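Local coordinates for protein glucokinase (PDB 2QM1) that probably phosphorylates glucose at the expense of ATP, as a zinc-containing kinase of the ROK family, at residues B[6-11]-B[67-72]; B[37-42]-B[90-95]; B[209-214]-B[234-239]; B[246-251]-B[284-289]. All coordinates share one frame; numbering follows the deposited sequence. Where two conformers were deposited one is given.

Interaction 1: B[6-11]-B[67-72]; sequences KKIIGI and DFVGIG
Ile9 lays its CD1 over one face of the Phe68 ring, 3.7 Å from the ring centroid and 25° off the ring normal, which makes this a CH-pi contact rather than an edge approach. With CG1 anti to the carbonyl carbon (chi1 -66°), the isoleucine sends its long branch back along the sheet to that ring, while its CB rests against Ile71 CG1. Lys7 flanks the same ring obliquely with CB. Farther out its chain runs alongside Asp67, and the ammonium closes a salt bridge, NZ to Asp67 OD2 3.0 Å, on the anti side of the carboxylate and somewhat out of its plane; Asp5 O takes a second bond from NZ. Strands 7-11 and 68-72 are parallel neighbours in the core sheet of an actin-like ATPase domain, their axes 4.7 Å apart at 16°. The backbone ladder includes Val69 N to Lys7 O, 2.7 Å, and Gly72 N to Ile9 O, 2.8 Å. Ile9, Ile71 and Phe68 share one face of the sheet, where helix 46-60 brings Ile58 onto Phe68. Ile8, directed to the other face, has CG2 beside Val69 CB, 4.0 Å away, the two side chains pointing the same way.

Interaction 2: B[37-42]-B[90-95]; sequences TNILED and YNLNWT
Asn93 reaches across to Ile39 with its amide, ND2 donating to Ile39 O; the modelled 2.5 Å is shorter than expected for such a bond, and the exact length is doubtful. The acceptor lies in the amide plane of Asn93, yet the donor stands above the carbonyl plane of Ile39, 41° out of it. The same nitrogen passes Ile39 CD1 at 3.4 Å, with the two side chains crossing at about a right angle. Ile39 carries CG1 between its backbone N and carbonyl carbon (chi1 71°), a placement that brings CD1 beside ND2 while CB faces Leu92 O, 3.7 Å away. On the inner side the packing is apolar: Leu92, at the end of the 3-10 turn 90-92, sends CD2 to Thr37 CG2, 3.9 Å, and more distantly to Ile39 CG2. Trp94 is buried on this side too, its indole N-H spent on Gly43 O, just beyond 37-42 in the same loop.

The solvent side is looser. Ile39 and Asn93 are only partly exposed, but Asp42 is exposed and turns its side chain away overall, though its CB still touches the backbone of Asn93. Its carbonyl O lies at the edge of the Trp94 ring, near the ring plane, 3.6 Å from CD1. Asn38 OD1 accepts from Leu40 N, forming an Asx turn that helps shape the chain near Ile39.

The contact thus joins the link from strand 29-36 to helix 46-60 with the link from strand 85-87 to helix 100-108. Leu13 of strand 7-13 and Ile46 of helix 46-60 each touch Thr37, Leu92 and Trp94.

Interaction 3: B[209-214]-B[234-239]; sequences GDSELK and KGDHFA
Asp236 faces the start of the neighbouring helix and accepts the backbone N-H of Leu213, N to OD1 3.2 Å, with the nitrogen nearly on the line of the carboxylate C-O bond. The other oxygen, OD2, passes Ser211 CB and OG, the latter at 3.1 Å. Beside this polar pair lies an apolar one: Leu213 crosses Phe238 at about a right angle, CG to CD2 3.9 Å, and pushes CD2 against Ala239 CB, 3.5 Å. Lys214 adds its aliphatic stem, CB reaching Phe238 CD2 (3.7 Å) with CG over the ring face, while its ammonium pairs with Asp218.

These same residues are held by their own capping bonds. Ser211 is the N-cap of helix 212-218, its OG accepting from Lys214 N at 3.0 Å; OG sits between the backbone N and the carbonyl carbon (chi1 73°), which points it at that N-H of the first turn. Asp236 does likewise for helix 237-261, OD2 taking Phe238 N at 2.9 Å and, more weakly, Ala239 N. One carboxylate therefore serves the first turns of two helices, an arrangement that would probably favour its charged form. Gly235, with positive phi, closes helix 225-233 in a Schellman motif, and its O holds His237 ND1. Phe231 of that helix touches Asp236 and Ala239, and Phe207 meets the Phe238 ring. Helix N-capping, here coupled with a Schellman link between consecutive helices, is the recognisable motif.

Interaction 4: B[246-251]-B[284-289]; sequences VCFYLG and EKYFQE
Tyr286 lies against Phe248 and the backbone around it, and it is the first residue along 284-289 to meet the other helix. Its CG stands anti to the carbonyl carbon (chi1 -72°), which lays the ring flat on the neighbouring backbone: Phe248 CA sits over one face, 3.8 Å from the centroid, and Phe248 N comes within 3.4 Å of Tyr286 CD2. Cys247 CB adds a looser touch at CD2, 4.1 Å. The Phe248 ring turns its edge to the same tyrosine in an offset edge-to-face pair, centroids 5.7 Å apart and planes at 76°. Phe248 also packs on Pro174 of the second subunit and meets Phe290 edge-to-face. Beyond the tyrosine ring, the hydroxyl is hydrogen-bonded to Asp244, one turn earlier on the first helix.

Phe287 follows, and its backbone N approaches Gly251 CA at 3.6 Å. The glycine has no side chain at the point of nearest backbone approach, so the axes of the two short segments can come within 7.5 Å while crossing at -48°.

Between these segments the helices are held by ring and backbone packing without hydrogen bonds, which implies that fit of surfaces rather than polar pairing sets their contact.

Overall arrangement
The four contacts fall into two groups on the two lobes of an actin-like kinase. Interactions 1 and 2 belong to the N-terminal part, their centres about 26 Å apart, and their segments alternate along the chain; Leu13, at the end of the strand used by interaction 1, packs against interaction 2. Interactions 3 and 4 share helix 237-261, the former at its start and the latter farther along, with centres about 21 Å apart; interactions 1 and 3 are about 49 Å apart between centres. Asn91 of interaction 2 has its side chain about 13 Å from the magnesium ion and about 14 Å from the zinc ion. Interactions 3 and 4 lie away from both sites, the latter bordering the second subunit.

Interaction 1: B[6-11]-B[67-72]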
loop_
_atom_site.group_PDB
_atom_site.type_symbol
_atom_site.label_atom_id
_atom_site.label_comp_id
_atom_site.label_asym_id
_atom_site.label_seq_id
_atom_site.Cartn_x
_atom_site.Cartn_y
_atom_site.Cartn_z
ATOM N N LYS B 6 -36.363 -0.455 -0.880
ATOM C CA LYS B 6 -35.230 0.475 -0.827
ATOM C C LYS B 6 -34.350 0.275 -2.019
ATOM O O LYS B 6 -34.099 -0.876 -2.418
ATOM C CB LYS B 6 -34.354 0.226 0.392
ATOM C CG LYS B 6 -35.018 0.240 1.795
ATOM C CD LYS B 6 -36.095 1.246 1.963
ATOM C CE LYS B 6 -35.612 2.673 2.048
ATOM N NZ LYS B 6 -36.696 3.479 2.773
ATOM N N LYS B 7 -33.851 1.390 -2.531
ATOM C CA LYS B 7 -33.012 1.472 -3.725
ATOM C C LYS B 7 -31.811 2.396 -3.480
ATOM O O LYS B 7 -31.850 3.298 -2.627
ATOM C CB LYS B 7 -33.820 1.979 -4.922
ATOM C CG LYS B 7 -35.077 1.102 -5.306
ATOM C CD LYS B 7 -35.917 1.810 -6.375
ATOM C CE LYS B 7 -37.198 1.009 -6.799
ATOM N NZ LYS B 7 -38.116 0.839 -5.626
ATOM N N ILE B 8 -30.727 2.114 -4.195
ATOM C CA ILE B 8 -29.547 2.984 -4.186
ATOM C C ILE B 8 -29.258 3.272 -5.671
ATOM O O ILE B 8 -29.624 2.477 -6.553
ATOM C CB ILE B 8 -28.334 2.329 -3.440
ATOM C CG1 ILE B 8 -28.004 0.986 -4.087
ATOM C CG2 ILE B 8 -28.665 2.093 -1.959
ATOM C CD1 ILE B 8 -27.112 0.153 -3.279
ATOM N N ILE B 9 -28.705 4.453 -5.923
ATOM C CA ILE B 9 -28.322 4.872 -7.263
ATOM C C ILE B 9 -26.788 4.894 -7.349
ATOM O O ILE B 9 -26.109 5.448 -6.475
ATOM C CB ILE B 9 -28.915 6.276 -7.608
ATOM C CG1 ILE B 9 -30.444 6.218 -7.689
ATOM C CG2 ILE B 9 -28.289 6.814 -8.969
ATOM C CD1 ILE B 9 -31.176 7.584 -7.607
ATOM N N GLY B 10 -26.245 4.299 -8.405
ATOM C CA GLY B 10 -24.800 4.464 -8.691
ATOM C C GLY B 10 -24.566 5.252 -9.973
ATOM O O GLY B 10 -25.303 5.107 -10.928
ATOM N N ILE B 11 -23.548 6.105 -9.970
ATOM C CA ILE B 11 -23.187 6.905 -11.139
ATOM C C ILE B 11 -21.745 6.578 -11.465
ATOM O O ILE B 11 -20.869 6.620 -10.586
ATOM C CB ILE B 11 -23.332 8.417 -10.896
ATOM C CG1 ILE B 11 -24.791 8.743 -10.519
ATOM C CG2 ILE B 11 -22.816 9.221 -12.152
ATOM C CD1 ILE B 11 -25.016 10.003 -9.550
ATOM N N ASP B 67 -37.902 5.985 -1.422
ATOM C CA ASP B 67 -37.305 4.650 -1.564
ATOM C C ASP B 67 -35.785 4.697 -1.671
ATOM O O ASP B 67 -35.136 3.690 -1.416
ATOM C CB ASP B 67 -37.794 3.921 -2.814
ATOM C CG ASP B 67 -39.166 3.284 -2.655
ATOM O OD1 ASP B 67 -39.877 3.500 -1.630
ATOM O OD2 ASP B 67 -39.541 2.584 -3.631
ATOM N N PHE B 68 -35.222 5.823 -2.111
ATOM C CA PHE B 68 -33.776 5.908 -2.377
ATOM C C PHE B 68 -33.009 6.131 -1.083
ATOM O O PHE B 68 -33.264 7.128 -0.383
ATOM C CB PHE B 68 -33.423 7.028 -3.382
ATOM C CG PHE B 68 -33.899 6.751 -4.797
ATOM C CD1 PHE B 68 -34.935 7.475 -5.330
ATOM C CD2 PHE B 68 -33.318 5.753 -5.569
ATOM C CE1 PHE B 68 -35.391 7.211 -6.603
ATOM C CE2 PHE B 68 -33.765 5.507 -6.851
ATOM C CZ PHE B 68 -34.789 6.239 -7.368
ATOM N N VAL B 69 -32.099 5.198 -0.760
ATOM C CA VAL B 69 -31.309 5.276 0.492
ATOM C C VAL B 69 -30.185 6.299 0.295
ATOM O O VAL B 69 -29.859 7.123 1.186
ATOM C CB VAL B 69 -30.753 3.875 0.893
ATOM C CG1 VAL B 69 -29.651 3.986 1.976
ATOM C CG2 VAL B 69 -31.897 2.938 1.301
ATOM N N GLY B 70 -29.622 6.265 -0.900
ATOM C CA GLY B 70 -28.792 7.373 -1.381
ATOM C C GLY B 70 -28.174 7.184 -2.754
ATOM O O GLY B 70 -28.493 6.237 -3.480
ATOM N N ILE B 71 -27.230 8.059 -3.081
ATOM C CA ILE B 71 -26.550 8.061 -4.419
ATOM C C ILE B 71 -25.055 7.966 -4.180
ATOM O O ILE B 71 -24.489 8.757 -3.402
ATOM C CB ILE B 71 -26.823 9.401 -5.183
ATOM C CG1 ILE B 71 -28.293 9.555 -5.517
ATOM C CG2 ILE B 71 -26.079 9.493 -6.511
ATOM C CD1 ILE B 71 -28.727 11.029 -5.647
ATOM N N GLY B 72 -24.406 7.036 -4.856
ATOM C CA GLY B 72 -22.954 7.003 -4.903
ATOM C C GLY B 72 -22.430 7.319 -6.306
ATOM O O GLY B 72 -23.020 6.927 -7.301
HETATM O O HOH W 1 -34.882 6.034 1.773
#

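Interaction 2: B[37-42]-B[90-95]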
loop_
_atom_site.group_PDB
_atom_site.type_symbol
_atom_site.label_atom_id
_atom_site.label_comp_id
_atom_site.label_asym_id
_atom_site.label_seq_id
_atom_site.Cartn_x
_atom_site.Cartn_y
_atom_site.Cartn_z
ATOM N N THR B 37 -20.983 12.560 -21.984
ATOM C CA THR B 37 -20.362 13.484 -21.064
ATOM C C THR B 37 -20.095 14.757 -21.871
ATOM O O THR B 37 -19.299 14.720 -22.788
ATOM C CB THR B 37 -19.060 12.880 -20.504
ATOM O OG1 THR B 37 -19.286 11.519 -20.086
ATOM C CG2 THR B 37 -18.502 13.711 -19.320
ATOM N N ASN B 38 -20.793 15.853 -21.546
ATOM C CA ASN B 38 -20.537 17.176 -22.143
ATOM C C ASN B 38 -19.404 17.895 -21.422
ATOM O O ASN B 38 -19.599 18.407 -20.324
ATOM C CB ASN B 38 -21.818 18.031 -22.113
ATOM C CG ASN B 38 -21.682 19.343 -22.894
ATOM O OD1 ASN B 38 -20.701 19.572 -23.573
ATOM N ND2 ASN B 38 -22.668 20.196 -22.783
ATOM N N ILE B 39 -18.230 17.950 -22.046
ATOM C CA ILE B 39 -17.053 18.600 -21.453
ATOM C C ILE B 39 -16.819 20.085 -21.860
ATOM O O ILE B 39 -15.840 20.730 -21.407
ATOM C CB ILE B 39 -15.742 17.758 -21.639
ATOM C CG1 ILE B 39 -15.263 17.763 -23.102
ATOM C CG2 ILE B 39 -15.916 16.314 -21.101
ATOM C CD1 ILE B 39 -13.756 17.732 -23.255
ATOM N N LEU B 40 -17.727 20.604 -22.682
ATOM C CA LEU B 40 -17.653 21.957 -23.224
ATOM C C LEU B 40 -17.877 23.002 -22.141
ATOM O O LEU B 40 -18.636 22.764 -21.194
ATOM C CB LEU B 40 -18.699 22.146 -24.328
ATOM C CG LEU B 40 -18.539 21.463 -25.693
ATOM C CD1 LEU B 40 -19.879 21.466 -26.396
ATOM C CD2 LEU B 40 -17.478 22.120 -26.565
ATOM N N GLU B 41 -17.236 24.165 -22.297
ATOM C CA GLU B 41 -17.374 25.249 -21.323
ATOM C C GLU B 41 -16.870 24.787 -19.953
ATOM O O GLU B 41 -17.619 24.791 -18.995
ATOM C CB GLU B 41 -18.833 25.754 -21.232
ATOM C CG GLU B 41 -19.240 26.787 -22.284
ATOM C CD GLU B 41 -20.665 26.575 -22.827
ATOM O OE1 GLU B 41 -21.665 26.974 -22.170
ATOM O OE2 GLU B 41 -20.771 26.023 -23.955
ATOM N N ASP B 42 -15.603 24.375 -19.877
ATOM C CA ASP B 42 -14.935 24.040 -18.609
ATOM C C ASP B 42 -15.749 23.050 -17.789
ATOM O O ASP B 42 -15.717 23.085 -16.548
ATOM C CB ASP B 42 -14.629 25.274 -17.732
ATOM C CG ASP B 42 -14.314 26.526 -18.538
ATOM O OD1 ASP B 42 -14.947 27.585 -18.272
ATOM O OD2 ASP B 42 -13.447 26.461 -19.431
ATOM N N TYR B 90 -8.660 16.668 -15.199
ATOM C CA TYR B 90 -8.306 17.555 -16.316
ATOM C C TYR B 90 -9.004 17.148 -17.605
ATOM O O TYR B 90 -9.449 18.019 -18.351
ATOM C CB TYR B 90 -6.774 17.706 -16.489
ATOM C CG TYR B 90 -6.204 19.098 -16.156
ATOM C CD1 TYR B 90 -6.432 19.713 -14.909
ATOM C CD2 TYR B 90 -5.406 19.784 -17.095
ATOM C CE1 TYR B 90 -5.898 21.006 -14.602
ATOM C CE2 TYR B 90 -4.856 21.078 -16.817
ATOM C CZ TYR B 90 -5.103 21.685 -15.571
ATOM O OH TYR B 90 -4.561 22.939 -15.320
ATOM N N ASN B 91 -9.150 15.834 -17.816
ATOM C CA ASN B 91 -9.870 15.279 -18.960
ATOM C C ASN B 91 -11.323 15.720 -19.067
ATOM O O ASN B 91 -11.946 15.576 -20.115
ATOM C CB ASN B 91 -9.793 13.745 -18.971
ATOM C CG ASN B 91 -10.290 13.106 -17.665
ATOM O OD1 ASN B 91 -9.859 13.458 -16.565
ATOM N ND2 ASN B 91 -11.185 12.130 -17.798
ATOM N N LEU B 92 -11.850 16.269 -17.982
ATOM C CA LEU B 92 -13.222 16.740 -17.935
ATOM C C LEU B 92 -13.286 18.242 -18.175
ATOM O O LEU B 92 -14.372 18.793 -18.336
ATOM C CB LEU B 92 -13.864 16.383 -16.586
ATOM C CG LEU B 92 -14.245 14.916 -16.333
ATOM C CD1 LEU B 92 -14.965 14.728 -14.985
ATOM C CD2 LEU B 92 -15.093 14.323 -17.484
ATOM N N ASN B 93 -12.115 18.884 -18.210
ATOM C CA ASN B 93 -11.990 20.341 -18.250
ATOM C C ASN B 93 -12.303 21.004 -16.911
ATOM O O ASN B 93 -12.494 22.203 -16.855
ATOM C CB ASN B 93 -12.896 20.989 -19.342
ATOM C CG ASN B 93 -12.403 20.760 -20.775
ATOM O OD1 ASN B 93 -11.191 20.635 -21.022
ATOM N ND2 ASN B 93 -13.351 20.738 -21.739
ATOM N N TRP B 94 -12.402 20.237 -15.833
ATOM C CA TRP B 94 -12.458 20.839 -14.502
ATOM C C TRP B 94 -11.047 21.266 -14.127
ATOM O O TRP B 94 -10.227 20.430 -13.840
ATOM C CB TRP B 94 -13.002 19.855 -13.469
ATOM C CG TRP B 94 -14.443 19.475 -13.699
ATOM C CD1 TRP B 94 -15.330 20.107 -14.517
ATOM C CD2 TRP B 94 -15.155 18.395 -13.094
ATOM N NE1 TRP B 94 -16.548 19.479 -14.478
ATOM C CE2 TRP B 94 -16.471 18.428 -13.605
ATOM C CE3 TRP B 94 -14.814 17.408 -12.160
ATOM C CZ2 TRP B 94 -17.451 17.516 -13.211
ATOM C CZ3 TRP B 94 -15.779 16.496 -11.776
ATOM C CH2 TRP B 94 -17.087 16.551 -12.311
ATOM N N THR B 95 -10.751 22.564 -14.171
ATOM C CA THR B 95 -9.405 23.007 -13.814
ATOM C C THR B 95 -9.371 23.562 -12.386
ATOM O O THR B 95 -8.325 23.893 -11.817
ATOM C CB THR B 95 -8.879 24.031 -14.819
ATOM O OG1 THR B 95 -9.827 25.103 -14.932
ATOM C CG2 THR B 95 -8.684 23.366 -16.177
#

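Interaction 3: B[209-214]-B[234-239]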
loop_
_atom_site.group_PDB
_atom_site.type_symbol
_atom_site.label_atom_id
_atom_site.label_comp_id
_atom_site.label_asym_id
_atom_site.label_seq_id
_atom_site.Cartn_x
_atom_site.Cartn_y
_atom_site.Cartn_z
ATOM N N GLY B 209 12.118 -11.691 -37.567
ATOM C CA GLY B 209 11.161 -12.520 -38.331
ATOM C C GLY B 209 9.995 -11.694 -38.851
ATOM O O GLY B 209 10.082 -10.457 -38.892
ATOM N N ASP B 210 8.924 -12.350 -39.286
ATOM C CA ASP B 210 7.673 -11.626 -39.521
ATOM C C ASP B 210 6.436 -12.385 -39.087
ATOM O O ASP B 210 6.400 -13.620 -39.037
ATOM C CB ASP B 210 7.511 -11.083 -40.950
ATOM C CG ASP B 210 6.474 -9.952 -41.025
ATOM O OD1 ASP B 210 6.696 -8.884 -40.418
ATOM O OD2 ASP B 210 5.431 -10.135 -41.688
ATOM N N SER B 211 5.418 -11.590 -38.801
ATOM C CA SER B 211 4.202 -12.046 -38.202
ATOM C C SER B 211 3.090 -11.074 -38.586
ATOM O O SER B 211 3.353 -9.935 -38.938
ATOM C CB SER B 211 4.404 -12.085 -36.689
ATOM O OG SER B 211 4.436 -10.788 -36.090
ATOM N N GLU B 212 1.844 -11.513 -38.502
ATOM C CA GLU B 212 0.759 -10.599 -38.766
ATOM C C GLU B 212 0.739 -9.401 -37.828
ATOM O O GLU B 212 0.376 -8.292 -38.257
ATOM C CB GLU B 212 -0.601 -11.298 -38.776
ATOM C CG GLU B 212 -1.566 -10.638 -39.770
ATOM C CD GLU B 212 -2.667 -11.563 -40.245
ATOM O OE1 GLU B 212 -3.556 -11.881 -39.420
ATOM O OE2 GLU B 212 -2.653 -11.960 -41.437
ATOM N N LEU B 213 1.120 -9.618 -36.565
ATOM C CA LEU B 213 1.125 -8.547 -35.588
ATOM C C LEU B 213 2.217 -7.504 -35.881
ATOM O O LEU B 213 1.967 -6.293 -35.786
ATOM C CB LEU B 213 1.267 -9.058 -34.137
ATOM C CG LEU B 213 1.386 -7.908 -33.099
ATOM C CD1 LEU B 213 0.224 -6.937 -33.204
ATOM C CD2 LEU B 213 1.571 -8.347 -31.656
ATOM N N LYS B 214 3.415 -7.978 -36.195
ATOM C CA LYS B 214 4.529 -7.087 -36.430
ATOM C C LYS B 214 4.216 -6.166 -37.634
ATOM O O LYS B 214 4.432 -4.958 -37.562
ATOM C CB LYS B 214 5.819 -7.877 -36.671
ATOM C CG LYS B 214 7.041 -6.981 -36.929
ATOM C CD LYS B 214 8.079 -7.680 -37.741
ATOM C CE LYS B 214 8.901 -6.731 -38.604
ATOM N NZ LYS B 214 9.681 -5.694 -37.873
ATOM N N LYS B 234 -2.819 -17.505 -30.082
ATOM C CA LYS B 234 -2.835 -18.179 -31.379
ATOM C C LYS B 234 -1.413 -18.555 -31.897
ATOM O O LYS B 234 -1.276 -19.149 -32.976
ATOM C CB LYS B 234 -3.549 -17.248 -32.368
ATOM C CG LYS B 234 -4.480 -17.901 -33.393
ATOM C CD LYS B 234 -5.982 -17.706 -33.067
ATOM C CE LYS B 234 -6.417 -16.213 -33.025
ATOM N NZ LYS B 234 -7.911 -15.974 -33.030
ATOM N N GLY B 235 -0.363 -18.195 -31.151
ATOM C CA GLY B 235 1.013 -18.637 -31.468
ATOM C C GLY B 235 2.003 -17.699 -32.169
ATOM O O GLY B 235 3.110 -18.127 -32.524
ATOM N N ASP B 236 1.621 -16.431 -32.349
ATOM C CA ASP B 236 2.425 -15.393 -33.015
ATOM C C ASP B 236 3.639 -15.035 -32.165
ATOM O O ASP B 236 3.503 -14.436 -31.072
ATOM C CB ASP B 236 1.549 -14.144 -33.256
ATOM C CG ASP B 236 2.247 -13.047 -34.070
ATOM O OD1 ASP B 236 1.536 -12.295 -34.792
ATOM O OD2 ASP B 236 3.482 -12.912 -33.980
ATOM N N HIS B 237 4.821 -15.406 -32.670
ATOM C CA HIS B 237 6.059 -15.284 -31.910
ATOM C C HIS B 237 6.337 -13.809 -31.513
ATOM O O HIS B 237 6.928 -13.546 -30.472
ATOM C CB HIS B 237 7.238 -15.874 -32.690
ATOM C CG HIS B 237 7.259 -17.376 -32.762
ATOM N ND1 HIS B 237 6.149 -18.165 -32.548
ATOM C CD2 HIS B 237 8.262 -18.230 -33.086
ATOM C CE1 HIS B 237 6.473 -19.437 -32.701
ATOM N NE2 HIS B 237 7.751 -19.505 -33.027
ATOM N N PHE B 238 5.863 -12.856 -32.317
ATOM C CA PHE B 238 6.032 -11.461 -31.968
ATOM C C PHE B 238 5.064 -11.039 -30.878
ATOM O O PHE B 238 5.481 -10.449 -29.895
ATOM C CB PHE B 238 5.954 -10.509 -33.185
ATOM C CG PHE B 238 6.239 -9.057 -32.828
ATOM C CD1 PHE B 238 7.470 -8.693 -32.262
ATOM C CD2 PHE B 238 5.285 -8.066 -33.051
ATOM C CE1 PHE B 238 7.752 -7.381 -31.901
ATOM C CE2 PHE B 238 5.545 -6.739 -32.716
ATOM C CZ PHE B 238 6.791 -6.387 -32.130
ATOM N N ALA B 239 3.780 -11.325 -31.056
ATOM C CA ALA B 239 2.798 -11.107 -29.999
ATOM C C ALA B 239 3.225 -11.692 -28.655
ATOM O O ALA B 239 2.891 -11.157 -27.600
ATOM C CB ALA B 239 1.460 -11.638 -30.403
#

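Interaction 4: B[246-251]-B[284-289]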
loop_
_atom_site.group_PDB
_atom_site.type_symbol
_atom_site.label_atom_id
_atom_site.label_comp_id
_atom_site.label_asym_id
_atom_site.label_seq_id
_atom_site.Cartn_x
_atom_site.Cartn_y
_atom_site.Cartn_z
ATOM N N VAL B 246 5.010 -7.087 -21.474
ATOM C CA VAL B 246 3.928 -6.368 -20.798
ATOM C C VAL B 246 3.652 -6.978 -19.412
ATOM O O VAL B 246 3.451 -6.242 -18.419
ATOM C CB VAL B 246 2.597 -6.252 -21.667
ATOM C CG1 VAL B 246 1.444 -5.871 -20.795
ATOM C CG2 VAL B 246 2.715 -5.177 -22.806
ATOM N N CYS B 247 3.642 -8.307 -19.343
ATOM C CA CYS B 247 3.250 -9.007 -18.106
ATOM C C CYS B 247 4.370 -9.027 -17.085
ATOM O O CYS B 247 4.091 -9.097 -15.888
ATOM C CB CYS B 247 2.754 -10.420 -18.428
ATOM S SG CYS B 247 1.174 -10.322 -19.410
ATOM N N PHE B 248 5.620 -8.941 -17.574
ATOM C CA PHE B 248 6.817 -8.646 -16.731
ATOM C C PHE B 248 6.539 -7.398 -15.869
ATOM O O PHE B 248 6.617 -7.424 -14.634
ATOM C CB PHE B 248 8.088 -8.495 -17.611
ATOM C CG PHE B 248 9.312 -8.025 -16.859
ATOM C CD1 PHE B 248 10.170 -8.942 -16.258
ATOM C CD2 PHE B 248 9.577 -6.651 -16.720
ATOM C CE1 PHE B 248 11.273 -8.507 -15.545
ATOM C CE2 PHE B 248 10.654 -6.210 -16.010
ATOM C CZ PHE B 248 11.522 -7.155 -15.417
ATOM N N TYR B 249 6.163 -6.318 -16.528
ATOM C CA TYR B 249 5.984 -5.042 -15.835
ATOM C C TYR B 249 4.755 -5.090 -14.938
ATOM O O TYR B 249 4.791 -4.569 -13.846
ATOM C CB TYR B 249 5.813 -3.897 -16.842
ATOM C CG TYR B 249 7.083 -3.503 -17.589
ATOM C CD1 TYR B 249 8.240 -3.150 -16.901
ATOM C CD2 TYR B 249 7.105 -3.463 -18.983
ATOM C CE1 TYR B 249 9.411 -2.768 -17.583
ATOM C CE2 TYR B 249 8.273 -3.067 -19.684
ATOM C CZ TYR B 249 9.407 -2.721 -18.969
ATOM O OH TYR B 249 10.549 -2.349 -19.638
ATOM N N LEU B 250 3.662 -5.685 -15.421
ATOM C CA LEU B 250 2.504 -5.876 -14.552
ATOM C C LEU B 250 2.861 -6.784 -13.415
ATOM O O LEU B 250 2.388 -6.557 -12.328
ATOM C CB LEU B 250 1.275 -6.430 -15.283
ATOM C CG LEU B 250 0.587 -5.481 -16.271
ATOM C CD1 LEU B 250 -0.001 -6.324 -17.388
ATOM C CD2 LEU B 250 -0.507 -4.685 -15.546
ATOM N N GLY B 251 3.673 -7.825 -13.667
ATOM C CA GLY B 251 4.131 -8.682 -12.573
ATOM C C GLY B 251 5.014 -7.977 -11.522
ATOM O O GLY B 251 4.903 -8.255 -10.330
ATOM N N GLU B 284 0.418 -13.558 -13.402
ATOM C CA GLU B 284 0.654 -14.409 -12.224
ATOM C C GLU B 284 2.086 -14.975 -12.243
ATOM O O GLU B 284 2.783 -14.982 -11.217
ATOM C CB GLU B 284 -0.370 -15.557 -12.167
ATOM C CG GLU B 284 -0.150 -16.478 -10.990
ATOM C CD GLU B 284 -0.914 -17.762 -11.106
ATOM O OE1 GLU B 284 -0.332 -18.743 -11.668
ATOM O OE2 GLU B 284 -2.068 -17.792 -10.598
ATOM N N LYS B 285 2.532 -15.390 -13.412
ATOM C CA LYS B 285 3.882 -15.945 -13.559
ATOM C C LYS B 285 5.028 -14.980 -13.122
ATOM O O LYS B 285 5.961 -15.371 -12.427
ATOM C CB LYS B 285 4.098 -16.414 -14.985
ATOM C CG LYS B 285 5.573 -16.752 -15.224
ATOM C CD LYS B 285 6.034 -16.862 -16.671
ATOM C CE LYS B 285 7.467 -17.391 -16.608
ATOM N NZ LYS B 285 8.105 -17.821 -17.894
ATOM N N TYR B 286 4.948 -13.724 -13.529
ATOM C CA TYR B 286 5.921 -12.743 -13.095
ATOM C C TYR B 286 5.701 -12.231 -11.664
ATOM O O TYR B 286 6.649 -11.975 -10.958
ATOM C CB TYR B 286 6.022 -11.597 -14.111
ATOM C CG TYR B 286 6.712 -12.005 -15.413
ATOM C CD1 TYR B 286 8.073 -12.222 -15.434
ATOM C CD2 TYR B 286 5.999 -12.160 -16.602
ATOM C CE1 TYR B 286 8.742 -12.587 -16.595
ATOM C CE2 TYR B 286 6.658 -12.532 -17.796
ATOM C CZ TYR B 286 8.042 -12.733 -17.765
ATOM O OH TYR B 286 8.767 -13.115 -18.884
ATOM N N PHE B 287 4.448 -12.037 -11.274
ATOM C CA PHE B 287 4.095 -11.820 -9.867
ATOM C C PHE B 287 4.807 -12.837 -8.940
ATOM O O PHE B 287 5.328 -12.472 -7.917
ATOM C CB PHE B 287 2.584 -11.978 -9.675
ATOM C CG PHE B 287 2.148 -11.801 -8.248
ATOM C CD1 PHE B 287 1.927 -10.512 -7.730
ATOM C CD2 PHE B 287 1.935 -12.903 -7.432
ATOM C CE1 PHE B 287 1.492 -10.323 -6.404
ATOM C CE2 PHE B 287 1.517 -12.721 -6.078
ATOM C CZ PHE B 287 1.311 -11.436 -5.581
ATOM N N GLN B 288 4.734 -14.122 -9.299
ATOM C CA GLN B 288 5.419 -15.188 -8.582
ATOM C C GLN B 288 6.957 -14.963 -8.492
ATOM O O GLN B 288 7.545 -15.187 -7.403
ATOM C CB GLN B 288 5.075 -16.555 -9.191
ATOM C CG GLN B 288 3.626 -17.052 -8.958
ATOM C CD GLN B 288 3.323 -17.340 -7.472
ATOM O OE1 GLN B 288 2.315 -16.890 -6.928
ATOM N NE2 GLN B 288 4.239 -18.018 -6.809
ATOM N N GLU B 289 7.614 -14.562 -9.599
ATOM C CA GLU B 289 9.071 -14.245 -9.568
ATOM C C GLU B 289 9.351 -13.160 -8.533
ATOM O O GLU B 289 10.302 -13.240 -7.761
ATOM C CB GLU B 289 9.656 -13.772 -10.932
ATOM C CG GLU B 289 11.205 -13.602 -10.893
ATOM C CD GLU B 289 11.820 -12.638 -11.930
ATOM O OE1 GLU B 289 12.683 -13.034 -12.721
ATOM O OE2 GLU B 289 11.503 -11.463 -11.948
#